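Local coordinates for putative outer membrane protein (LpxR) (PDB 3FID) that probably removes acyl chains from lipid A as a beta-barrel enzyme of the bacterial outer membrane, at residues A28-Y33 and K74-F79; K274-S277 and D283-S286; E116-A121 and E128-W133. All coordinates share one frame; numbering follows the deposited sequence.

Interaction 1: A28-Y33 and K74-F79; sequences ADRGDY and KGDRAF. With ZN (zinc ion), chain F.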
loop_
_atom_site.group_PDB
_atom_site.type_symbol
_atom_site.label_atom_id
_atom_site.label_comp_id
_atom_site.label_asym_id
_atom_site.label_seq_id
_atom_site.Cartn_x
_atom_site.Cartn_y
_atom_site.Cartn_z
ATOM N N ALA A 28 -3.979 -9.895 12.883
ATOM C CA ALA A 28 -3.797 -8.670 13.663
ATOM C C ALA A 28 -2.692 -8.827 14.704
ATOM O O ALA A 28 -2.191 -7.841 15.215
ATOM C CB ALA A 28 -5.102 -8.278 14.354
ATOM N N ASP A 29 -2.322 -10.077 15.000
ATOM C CA ASP A 29 -1.272 -10.365 15.948
ATOM C C ASP A 29 0.089 -10.155 15.305
ATOM O O ASP A 29 1.070 -10.018 16.003
ATOM C CB ASP A 29 -1.383 -11.811 16.448
ATOM C CG ASP A 29 -2.616 -12.031 17.327
ATOM O OD1 ASP A 29 -2.981 -11.115 18.073
ATOM O OD2 ASP A 29 -3.261 -13.103 17.258
ATOM N N ARG A 30 0.145 -10.158 13.979
ATOM C CA ARG A 30 1.403 -9.889 13.281
ATOM C C ARG A 30 1.659 -8.398 13.178
ATOM O O ARG A 30 0.769 -7.577 13.446
ATOM C CB ARG A 30 1.407 -10.539 11.896
ATOM C CG ARG A 30 1.579 -12.051 12.056
ATOM C CD ARG A 30 2.207 -12.694 10.902
ATOM N NE ARG A 30 3.527 -12.190 10.542
ATOM C CZ ARG A 30 4.688 -12.650 10.997
ATOM N NH1 ARG A 30 5.815 -12.112 10.553
ATOM N NH2 ARG A 30 4.747 -13.630 11.887
ATOM N N GLY A 31 2.874 -8.039 12.799
ATOM C CA GLY A 31 3.190 -6.632 12.717
ATOM C C GLY A 31 4.034 -6.257 11.531
ATOM O O GLY A 31 4.649 -5.204 11.575
ATOM N N ASP A 32 4.026 -7.076 10.470
ATOM C CA ASP A 32 4.952 -6.931 9.333
ATOM C C ASP A 32 5.049 -5.506 8.766
ATOM O O ASP A 32 6.145 -5.023 8.513
ATOM C CB ASP A 32 4.590 -7.867 8.177
ATOM C CG ASP A 32 4.696 -9.325 8.528
ATOM O OD1 ASP A 32 4.027 -9.789 9.477
ATOM O OD2 ASP A 32 5.413 -10.022 7.785
ATOM N N TYR A 33 3.901 -4.885 8.489
ATOM C CA TYR A 33 3.867 -3.524 7.946
ATOM C C TYR A 33 3.350 -2.645 9.062
ATOM O O TYR A 33 2.171 -2.684 9.418
ATOM C CB TYR A 33 2.952 -3.482 6.727
ATOM C CG TYR A 33 2.745 -2.139 6.077
ATOM C CD1 TYR A 33 1.530 -1.828 5.444
ATOM C CD2 TYR A 33 3.766 -1.191 6.036
ATOM C CE1 TYR A 33 1.335 -0.580 4.794
ATOM C CE2 TYR A 33 3.578 0.058 5.379
ATOM C CZ TYR A 33 2.371 0.352 4.774
ATOM O OH TYR A 33 2.212 1.588 4.139
ATOM N N LYS A 74 16.468 -14.734 13.133
ATOM C CA LYS A 74 16.360 -15.628 11.979
ATOM C C LYS A 74 14.957 -16.211 11.968
ATOM O O LYS A 74 14.459 -16.630 13.007
ATOM C CB LYS A 74 17.378 -16.763 12.067
ATOM C CG LYS A 74 17.546 -17.539 10.762
ATOM C CD LYS A 74 18.357 -16.721 9.759
ATOM C CE LYS A 74 18.608 -17.494 8.426
ATOM N NZ LYS A 74 19.769 -16.938 7.606
ATOM N N GLY A 75 14.304 -16.228 10.807
ATOM C CA GLY A 75 12.899 -16.680 10.773
ATOM C C GLY A 75 11.836 -15.589 10.810
ATOM O O GLY A 75 10.648 -15.870 10.617
ATOM N N ASP A 76 12.238 -14.339 11.037
ATOM C CA ASP A 76 11.272 -13.217 11.012
ATOM C C ASP A 76 11.924 -12.078 10.244
ATOM O O ASP A 76 13.161 -12.024 10.102
ATOM C CB ASP A 76 10.887 -12.769 12.444
ATOM C CG ASP A 76 9.570 -11.956 12.513
ATOM O OD1 ASP A 76 8.956 -11.605 11.469
ATOM O OD2 ASP A 76 9.156 -11.643 13.654
ATOM N N ARG A 77 11.112 -11.176 9.703
ATOM C CA ARG A 77 11.701 -10.049 8.999
ATOM C C ARG A 77 12.467 -9.154 9.972
ATOM O O ARG A 77 12.100 -9.002 11.142
ATOM C CB ARG A 77 10.653 -9.262 8.167
ATOM C CG ARG A 77 9.610 -8.557 8.955
ATOM C CD ARG A 77 8.319 -8.372 8.114
ATOM N NE ARG A 77 8.566 -7.694 6.866
ATOM C CZ ARG A 77 7.843 -7.835 5.756
ATOM N NH1 ARG A 77 6.826 -8.699 5.682
ATOM N NH2 ARG A 77 8.196 -7.155 4.683
ATOM N N ALA A 78 13.562 -8.585 9.479
ATOM C CA ALA A 78 14.287 -7.551 10.193
ATOM C C ALA A 78 13.489 -6.244 10.135
ATOM O O ALA A 78 12.668 -6.073 9.227
ATOM C CB ALA A 78 15.626 -7.334 9.503
ATOM N N PHE A 79 13.771 -5.309 11.050
ATOM C CA PHE A 79 13.322 -3.922 10.869
ATOM C C PHE A 79 13.857 -3.373 9.523
ATOM O O PHE A 79 15.017 -3.609 9.139
ATOM C CB PHE A 79 13.751 -3.030 12.050
ATOM C CG PHE A 79 12.864 -3.156 13.277
ATOM C CD1 PHE A 79 11.612 -2.522 13.330
ATOM C CD2 PHE A 79 13.278 -3.895 14.377
ATOM C CE1 PHE A 79 10.784 -2.647 14.467
ATOM C CE2 PHE A 79 12.476 -4.031 15.540
ATOM C CZ PHE A 79 11.233 -3.417 15.598
HETATM ZN ZN ZN F . -4.906 -13.221 18.179
#
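R30, D32, D76 and R77 form a salt-bridge network of two arginines and two aspartates, and three of these four residues are buried. It joins two loop regions of an outer-membrane beta-barrel. Segment 28-33 runs from helix 25-29 into strand 33-44. Segment 74-79 belongs to the long loop between strands 49-60 and 80-94. The nearest CA atoms, of D32 and R77, are 7.4 Å apart. Side chains make most of the contact, and the backbone O of D32 lies over one face of the R77 guanidinium.

D32 is the hub. Its OD2 accepts R77 NH1 at 2.9 Å through the anti lone pair, and OD2 lies at the edge of the R77 guanidinium, close to its plane. The carboxylate and guanidinium planes stand 80° apart, so this is a single-bond grip. The other oxygen, OD1, accepts R30 NE at 2.7 Å through its syn lone pair. R30 NH1 adds weak bonds to the same carboxylate. The R30 chain bends at chi3 (58°), which turns its guanidinium back onto D32.

R30 NH1 also reaches D76 OD1 at 3.3 Å, a weak bond that closes the bridge between the loops. D76 is held more firmly from elsewhere: its OD2 accepts S63 N and N66 ND2. R77 NH1 has a second carboxylate partner in E278, and R77 NH2 bonds a glycerol. D32 bridges the two arginines, and the added carboxylates of D76 and E278 probably offset the 6.0 Å approach of R30 NH1 to R77 NH1.

The zinc site lies just before this network in the sequence. D29 shares the ion with H25. Only one D29 oxygen is a close ligand: OD2 is 1.9 Å from the zinc, while OD1 stays 2.9 Å from it.

Interaction 2: K274-S277 and D283-S286; sequences KVTS and DDYS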
loop_
_atom_site.group_PDB
_atom_site.type_symbol
_atom_site.label_atom_id
_atom_site.label_comp_id
_atom_site.label_asym_id
_atom_site.label_seq_id
_atom_site.Cartn_x
_atom_site.Cartn_y
_atom_site.Cartn_z
ATOM N N LYS A 274 -5.369 -7.073 3.858
ATOM C CA LYS A 274 -4.622 -8.238 4.334
ATOM C C LYS A 274 -3.617 -8.681 3.283
ATOM O O LYS A 274 -3.945 -8.804 2.100
ATOM C CB LYS A 274 -5.540 -9.417 4.682
ATOM C CG LYS A 274 -4.772 -10.589 5.372
ATOM C CD LYS A 274 -5.639 -11.799 5.614
ATOM C CE LYS A 274 -5.540 -12.768 4.417
ATOM N NZ LYS A 274 -6.005 -14.129 4.823
ATOM N N VAL A 275 -2.394 -8.962 3.726
ATOM C CA VAL A 275 -1.400 -9.520 2.836
ATOM C C VAL A 275 -1.068 -10.934 3.358
ATOM O O VAL A 275 -0.808 -11.094 4.564
ATOM C CB VAL A 275 -0.148 -8.602 2.781
ATOM C CG1 VAL A 275 0.992 -9.253 1.982
ATOM C CG2 VAL A 275 -0.521 -7.188 2.153
ATOM N N THR A 276 -1.126 -11.942 2.495
ATOM C CA THR A 276 -0.789 -13.304 2.938
ATOM C C THR A 276 0.715 -13.465 3.204
ATOM O O THR A 276 1.526 -12.685 2.717
ATOM C CB THR A 276 -1.338 -14.429 2.017
ATOM O OG1 THR A 276 -0.663 -14.418 0.755
ATOM C CG2 THR A 276 -2.863 -14.252 1.827
ATOM N N SER A 277 1.071 -14.448 4.019
ATOM C CA SER A 277 2.453 -14.657 4.421
ATOM C C SER A 277 3.482 -14.375 3.313
ATOM O O SER A 277 3.503 -15.041 2.273
ATOM C CB SER A 277 2.651 -16.096 4.926
ATOM O OG SER A 277 3.956 -16.228 5.475
ATOM N N ASP A 283 3.406 -15.195 8.592
ATOM C CA ASP A 283 1.992 -15.501 8.423
ATOM C C ASP A 283 1.308 -14.286 7.852
ATOM O O ASP A 283 1.979 -13.243 7.676
ATOM C CB ASP A 283 1.337 -15.944 9.723
ATOM C CG ASP A 283 0.274 -17.025 9.500
ATOM O OD1 ASP A 283 -0.383 -17.053 8.409
ATOM O OD2 ASP A 283 0.094 -17.853 10.433
ATOM N N ASP A 284 0.020 -14.427 7.529
ATOM C CA ASP A 284 -0.762 -13.319 6.941
ATOM C C ASP A 284 -0.824 -12.204 7.956
ATOM O O ASP A 284 -0.863 -12.465 9.180
ATOM C CB ASP A 284 -2.200 -13.755 6.607
ATOM C CG ASP A 284 -2.281 -14.962 5.682
ATOM O OD1 ASP A 284 -3.427 -15.292 5.324
ATOM O OD2 ASP A 284 -1.255 -15.583 5.289
ATOM N N TYR A 285 -0.861 -10.952 7.462
ATOM C CA TYR A 285 -0.986 -9.812 8.334
ATOM C C TYR A 285 -2.002 -8.810 7.805
ATOM O O TYR A 285 -2.182 -8.682 6.595
ATOM C CB TYR A 285 0.378 -9.142 8.572
ATOM C CG TYR A 285 1.042 -8.565 7.340
ATOM C CD1 TYR A 285 1.925 -9.344 6.581
ATOM C CD2 TYR A 285 0.856 -7.224 6.968
ATOM C CE1 TYR A 285 2.590 -8.820 5.468
ATOM C CE2 TYR A 285 1.524 -6.669 5.828
ATOM C CZ TYR A 285 2.389 -7.481 5.089
ATOM O OH TYR A 285 3.079 -7.016 3.976
ATOM N N SER A 286 -2.671 -8.138 8.722
ATOM C CA SER A 286 -3.722 -7.152 8.368
ATOM C C SER A 286 -3.360 -5.740 8.853
ATOM O O SER A 286 -2.677 -5.541 9.879
ATOM C CB SER A 286 -5.081 -7.564 8.951
ATOM O OG SER A 286 -5.006 -7.666 10.370
#
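V275 and Y285 face each other as an antiparallel hydrogen-bonded pair in a hairpin of the barrel wall, made of the adjacent strands 266-275 and 285-295. Two backbone bonds tie them, V275 N to Y285 O and Y285 N to V275 O, each 2.9 Å. Next to them K274 and S286 form a non-hydrogen-bonded pair.

The Y285 side chain takes the crowded position, with CG between its own N and carbonyl carbon (chi1 63°). This sets the ring alongside V275, and both side chains point the same way. V275 CB sits over the ring face in a CH-pi contact, 4.0 Å from the centroid and shifted toward the hydroxyl-bearing carbon. CB is 3.6 Å from Y285 CZ. The Y285 hydroxyl is tied to E278 OE1, in the turn of the same hairpin, which should limit movement of the ring.

D284 lies just beyond the last bridged pair, on the turn side, where the two chains still run close together. Its CG stands beside its own backbone N (chi1 -56°), which carries the carboxylate across to the other chain. OD2 accepts S277 N at 2.9 Å, met from above the carboxylate plane (40° out of it). OD1 takes the salt bridge from K274 NZ at 2.9 Å, on its anti side. The lysine chain bends at chi3 to bring NZ there. So one carboxylate spans K274 to S277. T276 lies beside it, CB to OD2 3.5 Å, while its OG1 bonds D253 N.

Strand 251-263 flanks the hairpin: K274 touches Y255, and V275 packs on V252 and E254. On the side of K274 and S286, helix 16-23 lies close, with Y23 on both residues and L19 on S286. Helix 25-29 adds A27 and A28 against S286.

Interaction 3: E116-A121 and E128-W133; sequences EVQNRA and EKYPAW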
loop_
_atom_site.group_PDB
_atom_site.type_symbol
_atom_site.label_atom_id
_atom_site.label_comp_id
_atom_site.label_asym_id
_atom_site.label_seq_id
_atom_site.Cartn_x
_atom_site.Cartn_y
_atom_site.Cartn_z
ATOM N N GLU A 116 14.504 6.528 12.974
ATOM C CA GLU A 116 14.302 7.906 13.431
ATOM C C GLU A 116 12.820 8.206 13.623
ATOM O O GLU A 116 12.434 8.671 14.667
ATOM C CB GLU A 116 14.945 8.900 12.451
ATOM C CG GLU A 116 16.500 8.868 12.421
ATOM C CD GLU A 116 17.094 7.859 11.421
ATOM O OE1 GLU A 116 16.424 6.869 11.025
ATOM O OE2 GLU A 116 18.270 8.045 11.031
ATOM N N VAL A 117 11.996 7.879 12.622
ATOM C CA VAL A 117 10.558 8.138 12.665
ATOM C C VAL A 117 9.852 7.351 13.759
ATOM O O VAL A 117 9.048 7.921 14.527
ATOM C CB VAL A 117 9.886 7.887 11.289
ATOM C CG1 VAL A 117 8.364 7.863 11.400
ATOM C CG2 VAL A 117 10.325 8.963 10.289
ATOM N N GLN A 118 10.135 6.046 13.833
ATOM C CA GLN A 118 9.490 5.201 14.852
ATOM C C GLN A 118 9.945 5.529 16.260
ATOM O O GLN A 118 9.118 5.645 17.145
ATOM C CB GLN A 118 9.649 3.698 14.569
ATOM C CG GLN A 118 8.640 2.856 15.403
ATOM C CD GLN A 118 8.881 1.360 15.280
ATOM O OE1 GLN A 118 9.926 0.838 15.712
ATOM N NE2 GLN A 118 7.901 0.657 14.724
ATOM N N ASN A 119 11.248 5.720 16.461
ATOM C CA ASN A 119 11.745 6.144 17.772
ATOM C C ASN A 119 11.082 7.456 18.239
ATOM O O ASN A 119 10.693 7.603 19.412
ATOM C CB ASN A 119 13.264 6.301 17.760
ATOM C CG ASN A 119 14.005 4.979 17.889
ATOM O OD1 ASN A 119 13.421 3.905 17.820
ATOM N ND2 ASN A 119 15.314 5.064 18.047
ATOM N N ARG A 120 10.952 8.411 17.317
ATOM C CA ARG A 120 10.291 9.681 17.602
ATOM C C ARG A 120 8.864 9.442 18.093
ATOM O O ARG A 120 8.443 10.009 19.103
ATOM C CB ARG A 120 10.272 10.553 16.336
ATOM C CG ARG A 120 9.381 11.802 16.424
ATOM C CD ARG A 120 9.412 12.566 15.087
ATOM N NE ARG A 120 8.644 13.811 15.135
ATOM C CZ ARG A 120 7.318 13.880 14.980
ATOM N NH1 ARG A 120 6.600 12.759 14.805
ATOM N NH2 ARG A 120 6.699 15.062 15.016
ATOM N N ALA A 121 8.124 8.615 17.353
ATOM C CA ALA A 121 6.698 8.368 17.600
ATOM C C ALA A 121 6.500 7.772 18.988
ATOM O O ALA A 121 5.628 8.205 19.771
ATOM C CB ALA A 121 6.151 7.417 16.523
ATOM N N GLU A 128 8.467 2.472 24.725
ATOM C CA GLU A 128 9.915 2.241 24.634
ATOM C C GLU A 128 10.312 2.000 23.182
ATOM O O GLU A 128 9.522 1.504 22.381
ATOM C CB GLU A 128 10.387 1.082 25.541
ATOM C CG GLU A 128 9.967 1.177 27.031
ATOM C CD GLU A 128 10.075 2.593 27.611
ATOM O OE1 GLU A 128 11.199 3.151 27.623
ATOM O OE2 GLU A 128 9.035 3.145 28.059
ATOM N N LYS A 129 11.533 2.365 22.840
ATOM C CA LYS A 129 12.012 2.143 21.494
ATOM C C LYS A 129 12.440 0.682 21.318
ATOM O O LYS A 129 12.713 -0.017 22.303
ATOM C CB LYS A 129 13.105 3.140 21.114
ATOM C CG LYS A 129 14.401 3.077 21.903
ATOM C CD LYS A 129 15.374 4.173 21.411
ATOM C CE LYS A 129 16.235 4.735 22.548
ATOM N NZ LYS A 129 17.375 5.609 22.059
ATOM N N TYR A 130 12.459 0.228 20.072
ATOM C CA TYR A 130 12.824 -1.145 19.739
ATOM C C TYR A 130 14.288 -1.160 19.324
ATOM O O TYR A 130 14.654 -0.559 18.304
ATOM C CB TYR A 130 11.950 -1.686 18.611
ATOM C CG TYR A 130 10.483 -1.829 18.933
ATOM C CD1 TYR A 130 9.522 -1.491 17.978
ATOM C CD2 TYR A 130 10.040 -2.335 20.159
ATOM C CE1 TYR A 130 8.152 -1.636 18.235
ATOM C CE2 TYR A 130 8.668 -2.481 20.421
ATOM C CZ TYR A 130 7.738 -2.121 19.456
ATOM O OH TYR A 130 6.369 -2.232 19.684
ATOM N N PRO A 131 15.144 -1.829 20.131
ATOM C CA PRO A 131 16.595 -1.792 19.890
ATOM C C PRO A 131 17.069 -2.443 18.585
ATOM O O PRO A 131 18.123 -2.077 18.089
ATOM C CB PRO A 131 17.184 -2.504 21.132
ATOM C CG PRO A 131 16.055 -3.397 21.611
ATOM C CD PRO A 131 14.795 -2.605 21.348
ATOM N N ALA A 132 16.297 -3.376 18.025
ATOM C CA ALA A 132 16.742 -4.109 16.812
ATOM C C ALA A 132 16.794 -3.257 15.553
ATOM O O ALA A 132 17.182 -3.737 14.493
ATOM C CB ALA A 132 15.931 -5.402 16.589
ATOM N N TRP A 133 16.416 -1.979 15.668
ATOM C CA TRP A 133 16.686 -1.027 14.597
ATOM C C TRP A 133 18.195 -0.931 14.298
ATOM O O TRP A 133 18.571 -0.605 13.201
ATOM C CB TRP A 133 16.087 0.353 14.924
ATOM C CG TRP A 133 14.655 0.487 14.506
ATOM C CD1 TRP A 133 13.552 0.611 15.324
ATOM C CD2 TRP A 133 14.166 0.545 13.157
ATOM N NE1 TRP A 133 12.407 0.730 14.557
ATOM C CE2 TRP A 133 12.752 0.694 13.228
ATOM C CE3 TRP A 133 14.784 0.501 11.901
ATOM C CZ2 TRP A 133 11.934 0.786 12.076
ATOM C CZ3 TRP A 133 13.977 0.581 10.751
ATOM C CH2 TRP A 133 12.552 0.707 10.856
HETATM O O HOH W 1 11.368 2.007 18.206
HETATM O O HOH W 2 15.834 1.940 18.236
#
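With CG anti to the backbone N (chi1 -164°) and an extended chain beyond it, Q118 carries its amide straight out from the helix to W133. W133 NE1 donates to Q118 OE1 at 2.7 Å, and the bond is nearly straight at the hydrogen. OE1 lies in the indole plane, but the donor sits well above the amide plane. The two flat groups stand 80° apart. OE1 also meets the edge of the Y130 ring, 3.3 Å from CD1. The Q118 side chain comes within about 4 Å of that of T34, a ligand of a bound zinc.

N119 has its CG beside its own N, and its amide rests on the K129 chain. OD1 is 3.4 Å from K129 CB, and ND2 is 3.5 Å from K129 CD. Water 1 donates to Q118 OE1 and to N119 OD1 (2.8 Å) and accepts from Y130 N. Water 2 links N119 ND2 to Y130 O.

The contact folds the loop that follows helix 114-125 back on that helix, before strand 140-157. Y130 meets H122 of the helix edge-to-face. W133 lies on F79 and on I59 of strand 49-60, where V117 also packs.

Along the chain the order is interaction 1, interaction 3, interaction 2, with the segments following one another and not interleaved. The centres of interactions 1 and 2 are about 10 Å apart. D32 packs on the Y285 ring and R30 on D283 and D284. E278 of the hairpin turn serves both contacts, bonding R77 and the Y285 hydroxyl. The centres of interactions 1 and 3 are about 15 Å apart, and F79 makes the link by packing on Y130 and W133. Interactions 2 and 3 do not touch; their nearest atoms are about 13 Å apart. Segments 28-33 and 74-79 thus join the hairpin to helix 114-125 and its following loop, across one end of the barrel.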